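Local coordinates for putative uncharacterized protein (Chaetomium thermophilum, PDB 5T8V) that probably loads the cohesin ring onto chromatin, the chain being the C-terminal, helical-repeat part of the Scc2 loader, at residues 313-318 against 530-535; 370-375 against 537-542; 306-311 against 419-424. All coordinates share one frame; numbering follows the deposited sequence.

Contact 1. Residues 313-318 against 530-535; sequences LVQTSA and SSAMTF
The carbonyl oxygen of Ser531 takes two donors from its own helix: the hydroxyl of Thr534, OG1 to Ser531 O 2.9 Å, and the amide of Phe535, N to the same oxygen, also 2.9 Å. Thr534 OG1 lies between the backbone N and the carbonyl carbon (chi1 57°), which turns it back over the previous turn and leaves it, with CB, facing the methyl of Ala318. That side of the contact is softly defined, since Ser317 and Ala318 are poorly ordered. No hydrogen bond joins the two segments; they meet by van der Waals packing. Phe535 swings its ring out with CG anti to the backbone N (chi1 -169°), bringing CD2 to 3.7 Å from Gln315 CA and CE2 to 3.8 Å from Val314 O, both at an oblique slant to the ring. The amide of Gln315 reaches past Ser531 to lie over Ala532, NE2 3.4 Å from Ala532 CB, while its OE1 accepts a hydrogen bond from the backbone N of Ala423. Ser531 OG has its main partner in Gln528 O, one turn back. The last part of helix 305-315 and the residues after it are thus laid against helix 527-550, with helix 423-440 touching Val314 and Phe535, helix 357-391 meeting Ser317 and Phe535, and helix 247-267 packed on Leu313 and Thr316.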
# COMPACT_ATOMS: atom_id res chain seq x y z
N LEU A 313 -21.74 -6.03 32.45
CA LEU A 313 -22.95 -5.22 32.42
C LEU A 313 -23.73 -5.45 31.13
O LEU A 313 -24.96 -5.46 31.13
CB LEU A 313 -22.60 -3.74 32.56
CG LEU A 313 -21.92 -3.30 33.86
CD1 LEU A 313 -21.77 -1.78 33.88
CD2 LEU A 313 -22.69 -3.77 35.08
N VAL A 314 -23.02 -5.64 30.01
CA VAL A 314 -23.71 -5.92 28.76
C VAL A 314 -24.41 -7.27 28.81
O VAL A 314 -25.45 -7.45 28.18
CB VAL A 314 -22.73 -5.84 27.57
CG1 VAL A 314 -23.43 -6.25 26.27
CG2 VAL A 314 -22.17 -4.43 27.45
N GLN A 315 -23.87 -8.23 29.56
CA GLN A 315 -24.46 -9.57 29.60
C GLN A 315 -25.50 -9.74 30.71
O GLN A 315 -26.21 -10.75 30.71
CB GLN A 315 -23.40 -10.66 29.77
CG GLN A 315 -22.01 -10.26 29.31
CD GLN A 315 -21.12 -11.44 29.01
OE1 GLN A 315 -20.36 -11.43 28.05
NE2 GLN A 315 -21.19 -12.47 29.86
N THR A 316 -25.61 -8.79 31.64
CA THR A 316 -26.68 -8.85 32.63
C THR A 316 -28.06 -8.65 32.02
O THR A 316 -29.06 -8.83 32.72
CB THR A 316 -26.47 -7.80 33.73
OG1 THR A 316 -26.33 -6.50 33.14
CG2 THR A 316 -25.24 -8.12 34.57
N SER A 317 -28.13 -8.29 30.73
CA SER A 317 -29.42 -8.02 30.09
C SER A 317 -30.42 -9.15 30.34
O SER A 317 -31.59 -8.89 30.64
CB SER A 317 -29.21 -7.82 28.59
OG SER A 317 -28.25 -6.81 28.36
N ALA A 318 -29.97 -10.40 30.23
CA ALA A 318 -30.83 -11.54 30.52
C ALA A 318 -31.02 -11.77 32.01
O ALA A 318 -31.74 -12.71 32.38
CB ALA A 318 -30.26 -12.80 29.87
N SER A 530 -22.86 -17.42 34.70
CA SER A 530 -24.30 -17.61 34.50
C SER A 530 -24.90 -16.50 33.66
O SER A 530 -25.84 -16.74 32.90
CB SER A 530 -25.00 -17.70 35.86
OG SER A 530 -24.84 -16.50 36.59
N SER A 531 -24.37 -15.28 33.78
CA SER A 531 -24.81 -14.21 32.89
C SER A 531 -24.43 -14.52 31.45
O SER A 531 -25.25 -14.35 30.53
CB SER A 531 -24.20 -12.88 33.33
OG SER A 531 -22.81 -12.83 33.04
N ALA A 532 -23.20 -14.97 31.23
CA ALA A 532 -22.81 -15.40 29.89
C ALA A 532 -23.75 -16.48 29.37
O ALA A 532 -24.13 -16.47 28.19
CB ALA A 532 -21.36 -15.91 29.90
N MET A 533 -24.14 -17.41 30.24
CA MET A 533 -25.03 -18.49 29.81
C MET A 533 -26.39 -17.96 29.40
O MET A 533 -26.90 -18.30 28.33
CB MET A 533 -25.16 -19.52 30.93
CG MET A 533 -24.16 -20.65 30.82
SD MET A 533 -24.52 -22.01 31.94
CE MET A 533 -23.78 -21.40 33.46
N THR A 534 -27.02 -17.13 30.23
CA THR A 534 -28.33 -16.59 29.87
C THR A 534 -28.25 -15.78 28.58
O THR A 534 -29.11 -15.91 27.70
CB THR A 534 -28.90 -15.74 31.00
OG1 THR A 534 -27.98 -14.68 31.33
CG2 THR A 534 -29.15 -16.58 32.24
N PHE A 535 -27.21 -14.95 28.45
CA PHE A 535 -26.99 -14.19 27.22
C PHE A 535 -26.97 -15.11 26.00
O PHE A 535 -27.70 -14.90 25.03
CB PHE A 535 -25.69 -13.41 27.35
CG PHE A 535 -25.47 -12.38 26.27
CD1 PHE A 535 -24.88 -12.74 25.07
CD2 PHE A 535 -25.81 -11.06 26.47
CE1 PHE A 535 -24.66 -11.80 24.08
CE2 PHE A 535 -25.60 -10.11 25.49
CZ PHE A 535 -25.02 -10.48 24.30

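Contact 2. Residues 370-375 against 537-542; sequences PLLETA and ISEWGS
In the largely helical body of this HEAT-repeat protein, helix 357-391 and helix 527-550 meet through a small patch in which Leu371 and Leu372 face Ser538, Glu539 and Ser542. Leu372 does most of the touching, spreading its two methyls over the neighbouring helix. Its CD2 sits 3.7 Å from Ser538 OG and 4.0 Å from Glu539 CG, and the leucine and glutamate side chains pass each other at about a right angle. The other methyl, CD1, is directed to the backbone, 3.7 Å from Ser538 O, and lies next to Ser542, although the model is doubtful at that last point. CG of Leu372 is anti to the carbonyl carbon (chi1 -64°), and this sends the branch out between the turns carrying Ser538 and Ser542. Leu371 gives a looser contact, CD1 to Ser538 CB 4.2 Å.

The contact joins the two helices at a steep angle, the short segments crossing at -120° with their axes 9.8 Å apart at closest approach. The small side chain of Ser538 lets both leucines come near, and the hydroxyl that meets CD2 already has its hydrogen bond, to Phe535 O. Helix 357-391 is kinked here, where the N of Pro370, which has no hydrogen, and that of Leu371 make no bond to the turn before. Beyond the kink the helix recovers: Leu371 O accepts both Ala375 N and Thr374 OG1, from one face of its plane, the hydroxyl at 2.7 Å. Leu371 also touches Ile573 of helix 556-574.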
# COMPACT_ATOMS: atom_id res chain seq x y z
N PRO A 370 -36.83 -8.71 23.55
CA PRO A 370 -36.52 -7.62 24.50
C PRO A 370 -35.18 -7.80 25.20
O PRO A 370 -34.51 -6.81 25.50
CB PRO A 370 -37.68 -7.68 25.50
CG PRO A 370 -38.75 -8.49 24.83
CD PRO A 370 -38.03 -9.46 23.97
N LEU A 371 -34.77 -9.04 25.47
CA LEU A 371 -33.50 -9.28 26.14
C LEU A 371 -32.34 -8.80 25.28
O LEU A 371 -31.43 -8.10 25.76
CB LEU A 371 -33.36 -10.76 26.48
CG LEU A 371 -34.50 -11.35 27.32
CD1 LEU A 371 -34.36 -12.86 27.44
CD2 LEU A 371 -34.53 -10.71 28.69
N LEU A 372 -32.35 -9.17 24.00
CA LEU A 372 -31.29 -8.73 23.10
C LEU A 372 -31.41 -7.26 22.75
O LEU A 372 -30.41 -6.63 22.41
CB LEU A 372 -31.30 -9.60 21.84
CG LEU A 372 -30.98 -11.07 22.13
CD1 LEU A 372 -31.30 -11.91 20.93
CD2 LEU A 372 -29.51 -11.25 22.53
N GLU A 373 -32.62 -6.69 22.83
CA GLU A 373 -32.78 -5.25 22.66
C GLU A 373 -32.12 -4.49 23.80
O GLU A 373 -31.45 -3.48 23.57
CB GLU A 373 -34.26 -4.89 22.56
CG GLU A 373 -34.63 -4.23 21.25
CD GLU A 373 -36.09 -3.82 21.20
OE1 GLU A 373 -36.51 -3.00 22.06
OE2 GLU A 373 -36.82 -4.31 20.32
N THR A 374 -32.29 -4.96 25.04
CA THR A 374 -31.62 -4.31 26.16
C THR A 374 -30.11 -4.52 26.08
O THR A 374 -29.34 -3.60 26.36
CB THR A 374 -32.17 -4.82 27.49
OG1 THR A 374 -31.99 -6.24 27.57
CG2 THR A 374 -33.65 -4.50 27.63
N ALA A 375 -29.67 -5.72 25.69
CA ALA A 375 -28.24 -5.96 25.51
C ALA A 375 -27.65 -4.98 24.51
O ALA A 375 -26.63 -4.33 24.77
CB ALA A 375 -28.00 -7.40 25.07
N ILE A 537 -28.09 -18.10 25.71
CA ILE A 537 -29.40 -18.73 25.54
C ILE A 537 -30.33 -17.81 24.75
O ILE A 537 -31.03 -18.26 23.84
CB ILE A 537 -29.99 -19.10 26.91
CG1 ILE A 537 -29.16 -20.21 27.57
CG2 ILE A 537 -31.44 -19.57 26.77
CD1 ILE A 537 -29.47 -20.41 29.04
N SER A 538 -30.34 -16.52 25.09
CA SER A 538 -31.19 -15.60 24.36
C SER A 538 -30.74 -15.46 22.91
O SER A 538 -31.57 -15.40 21.99
CB SER A 538 -31.22 -14.23 25.05
OG SER A 538 -29.91 -13.74 25.26
N GLU A 539 -29.42 -15.42 22.67
CA GLU A 539 -28.93 -15.42 21.30
C GLU A 539 -29.43 -16.63 20.53
O GLU A 539 -29.83 -16.53 19.36
CB GLU A 539 -27.40 -15.38 21.29
CG GLU A 539 -26.81 -14.02 21.60
CD GLU A 539 -25.31 -13.98 21.39
OE1 GLU A 539 -24.69 -15.07 21.31
OE2 GLU A 539 -24.75 -12.87 21.31
N TRP A 540 -29.40 -17.80 21.17
CA TRP A 540 -29.88 -19.03 20.54
C TRP A 540 -31.35 -18.90 20.17
O TRP A 540 -31.74 -19.18 19.03
CB TRP A 540 -29.65 -20.21 21.49
CG TRP A 540 -29.87 -21.56 20.88
CD1 TRP A 540 -30.19 -21.85 19.59
CD2 TRP A 540 -29.77 -22.82 21.56
NE1 TRP A 540 -30.30 -23.21 19.42
CE2 TRP A 540 -30.05 -23.83 20.62
CE3 TRP A 540 -29.48 -23.19 22.88
CZ2 TRP A 540 -30.04 -25.18 20.95
CZ3 TRP A 540 -29.47 -24.53 23.20
CH2 TRP A 540 -29.75 -25.51 22.24
N GLY A 541 -32.19 -18.48 21.12
CA GLY A 541 -33.60 -18.31 20.81
C GLY A 541 -33.82 -17.37 19.64
O GLY A 541 -34.58 -17.67 18.71
N SER A 542 -33.16 -16.21 19.67
CA SER A 542 -33.33 -15.24 18.60
C SER A 542 -32.92 -15.83 17.25
O SER A 542 -33.58 -15.59 16.24
CB SER A 542 -32.52 -13.98 18.89
OG SER A 542 -32.65 -13.05 17.84

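Contact 3. Residues 306-311 against 419-424; sequences VSALIM and PDWPAA
A Met-aromatic contact inside the helical core joins helix 305-315 to the turn leading into helix 423-440, with Met311 laid against Trp421. The sulfur SD of Met311 is 4.9 Å from the centroid of the six-membered ring of Trp421 and 43° off its normal, an oblique approach, and the two side chains cross at about a right angle. Met311 touches through CB, SD and CE. Its CB meets the benzo part of the indole, 3.7 Å from Trp421 CE3, and after the bend at chi3 (73°) the methyl CE curls round to Trp421 CB at 3.5 Å and Ala424 CB at 3.4 Å. Further along the indole, Trp421 CH2 lies 3.8 Å from Ala308 CB, and CZ3 comes up beside Ala308 O, one turn before Met311. The methyl of Ala423 also faces Met311, 4.1 Å from its CB. The small alanines let the methionine and the turn come close, Met311 and Ala423 CA atoms being 5.5 Å apart.

Around this core Phe412 and Cys415 also touch Met311, while Leu297, Arg312 and Gln528 border the indole. Replacing the indole of Trp421 by the methyl of an alanine is likely to leave Met311 without its ring partner and open a gap beside Ala308. Within the loop, Asp420 forms a salt bridge to Arg520. Across the two segments, by contrast, there is no hydrogen bond, and all five touching residues are buried, so the joint probably rests mainly on apolar packing, with the oblique sulfur-ring approach adding to it.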
# COMPACT_ATOMS: atom_id res chain seq x y z
N VAL A 306 -11.85 -2.99 34.13
CA VAL A 306 -12.97 -2.19 33.65
C VAL A 306 -13.59 -2.83 32.42
O VAL A 306 -14.82 -2.83 32.25
CB VAL A 306 -12.51 -0.75 33.36
CG1 VAL A 306 -11.44 -0.73 32.27
CG2 VAL A 306 -13.69 0.13 32.98
N SER A 307 -12.77 -3.40 31.53
CA SER A 307 -13.30 -4.10 30.37
C SER A 307 -14.20 -5.25 30.80
O SER A 307 -15.34 -5.39 30.33
CB SER A 307 -12.16 -4.61 29.50
OG SER A 307 -11.37 -3.54 28.99
N ALA A 308 -13.71 -6.08 31.72
CA ALA A 308 -14.50 -7.20 32.22
C ALA A 308 -15.83 -6.71 32.80
O ALA A 308 -16.87 -7.34 32.57
CB ALA A 308 -13.71 -7.97 33.28
N LEU A 309 -15.81 -5.61 33.54
CA LEU A 309 -17.04 -5.11 34.14
C LEU A 309 -18.00 -4.61 33.06
O LEU A 309 -19.19 -4.94 33.08
CB LEU A 309 -16.75 -3.99 35.14
CG LEU A 309 -18.00 -3.32 35.72
CD1 LEU A 309 -18.85 -4.34 36.47
CD2 LEU A 309 -17.63 -2.17 36.62
N ILE A 310 -17.51 -3.81 32.12
CA ILE A 310 -18.34 -3.33 31.02
C ILE A 310 -19.05 -4.50 30.35
O ILE A 310 -20.28 -4.53 30.22
CB ILE A 310 -17.49 -2.54 30.01
CG1 ILE A 310 -17.02 -1.21 30.63
CG2 ILE A 310 -18.25 -2.30 28.71
CD1 ILE A 310 -18.13 -0.19 30.86
N MET A 311 -18.27 -5.50 29.93
CA MET A 311 -18.86 -6.64 29.25
C MET A 311 -19.88 -7.34 30.14
O MET A 311 -20.98 -7.68 29.68
CB MET A 311 -17.77 -7.61 28.80
CG MET A 311 -16.74 -6.96 27.89
SD MET A 311 -15.38 -8.05 27.48
CE MET A 311 -16.21 -9.14 26.37
N PRO A 419 -16.13 -18.03 24.97
CA PRO A 419 -17.56 -18.19 25.28
C PRO A 419 -17.96 -17.62 26.63
O PRO A 419 -19.16 -17.41 26.86
CB PRO A 419 -17.76 -19.72 25.24
CG PRO A 419 -16.40 -20.29 25.45
CD PRO A 419 -15.45 -19.32 24.82
N ASP A 420 -17.01 -17.36 27.52
CA ASP A 420 -17.32 -16.69 28.78
C ASP A 420 -17.73 -15.24 28.59
O ASP A 420 -18.28 -14.64 29.51
CB ASP A 420 -16.11 -16.73 29.72
CG ASP A 420 -15.82 -18.12 30.24
OD1 ASP A 420 -16.33 -19.10 29.66
OD2 ASP A 420 -15.08 -18.23 31.24
N TRP A 421 -17.47 -14.67 27.41
CA TRP A 421 -17.60 -13.23 27.20
C TRP A 421 -18.31 -12.97 25.87
O TRP A 421 -17.74 -12.38 24.95
CB TRP A 421 -16.23 -12.56 27.24
CG TRP A 421 -15.56 -12.69 28.57
CD1 TRP A 421 -14.56 -13.55 28.91
CD2 TRP A 421 -15.87 -11.94 29.75
NE1 TRP A 421 -14.21 -13.38 30.22
CE2 TRP A 421 -15.00 -12.40 30.77
CE3 TRP A 421 -16.79 -10.93 30.06
CZ2 TRP A 421 -15.02 -11.88 32.06
CZ3 TRP A 421 -16.81 -10.41 31.34
CH2 TRP A 421 -15.93 -10.89 32.33
N PRO A 422 -19.57 -13.38 25.75
CA PRO A 422 -20.30 -13.16 24.49
C PRO A 422 -20.58 -11.70 24.18
O PRO A 422 -20.99 -11.40 23.05
CB PRO A 422 -21.61 -13.94 24.70
CG PRO A 422 -21.76 -14.06 26.17
CD PRO A 422 -20.36 -14.17 26.71
N ALA A 423 -20.36 -10.78 25.12
CA ALA A 423 -20.57 -9.36 24.84
C ALA A 423 -19.45 -8.76 24.00
O ALA A 423 -19.61 -7.64 23.50
CB ALA A 423 -20.71 -8.58 26.14
N ALA A 424 -18.32 -9.46 23.85
CA ALA A 424 -17.25 -8.96 23.00
C ALA A 424 -17.72 -8.79 21.56
O ALA A 424 -17.48 -7.75 20.93
CB ALA A 424 -16.05 -9.91 23.05

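Along the chain the segments run 306-311, 313-318, 370-375, 419-424, 530-535 and 537-542, so the pairs interleave. Contact 1 lies in the middle, its centre about 9 Å from those of contacts 2 and 3, which are about 16 Å apart. It shares helix 305-315 with contact 3 and helix 527-550 with contact 2, and touches both: Ser317 meets Thr374 and Ala375 of contact 2, Phe535 meets Ala375, and Gln315 OE1 is tied to Ala423 N of contact 3. Four helices spread over some 245 residues of sequence are thereby gathered into one continuous packing region, about 35 to 42 Å from the centre of the chain. Such gathering is consistent with a helical-repeat body whose shape is kept by side-chain packing.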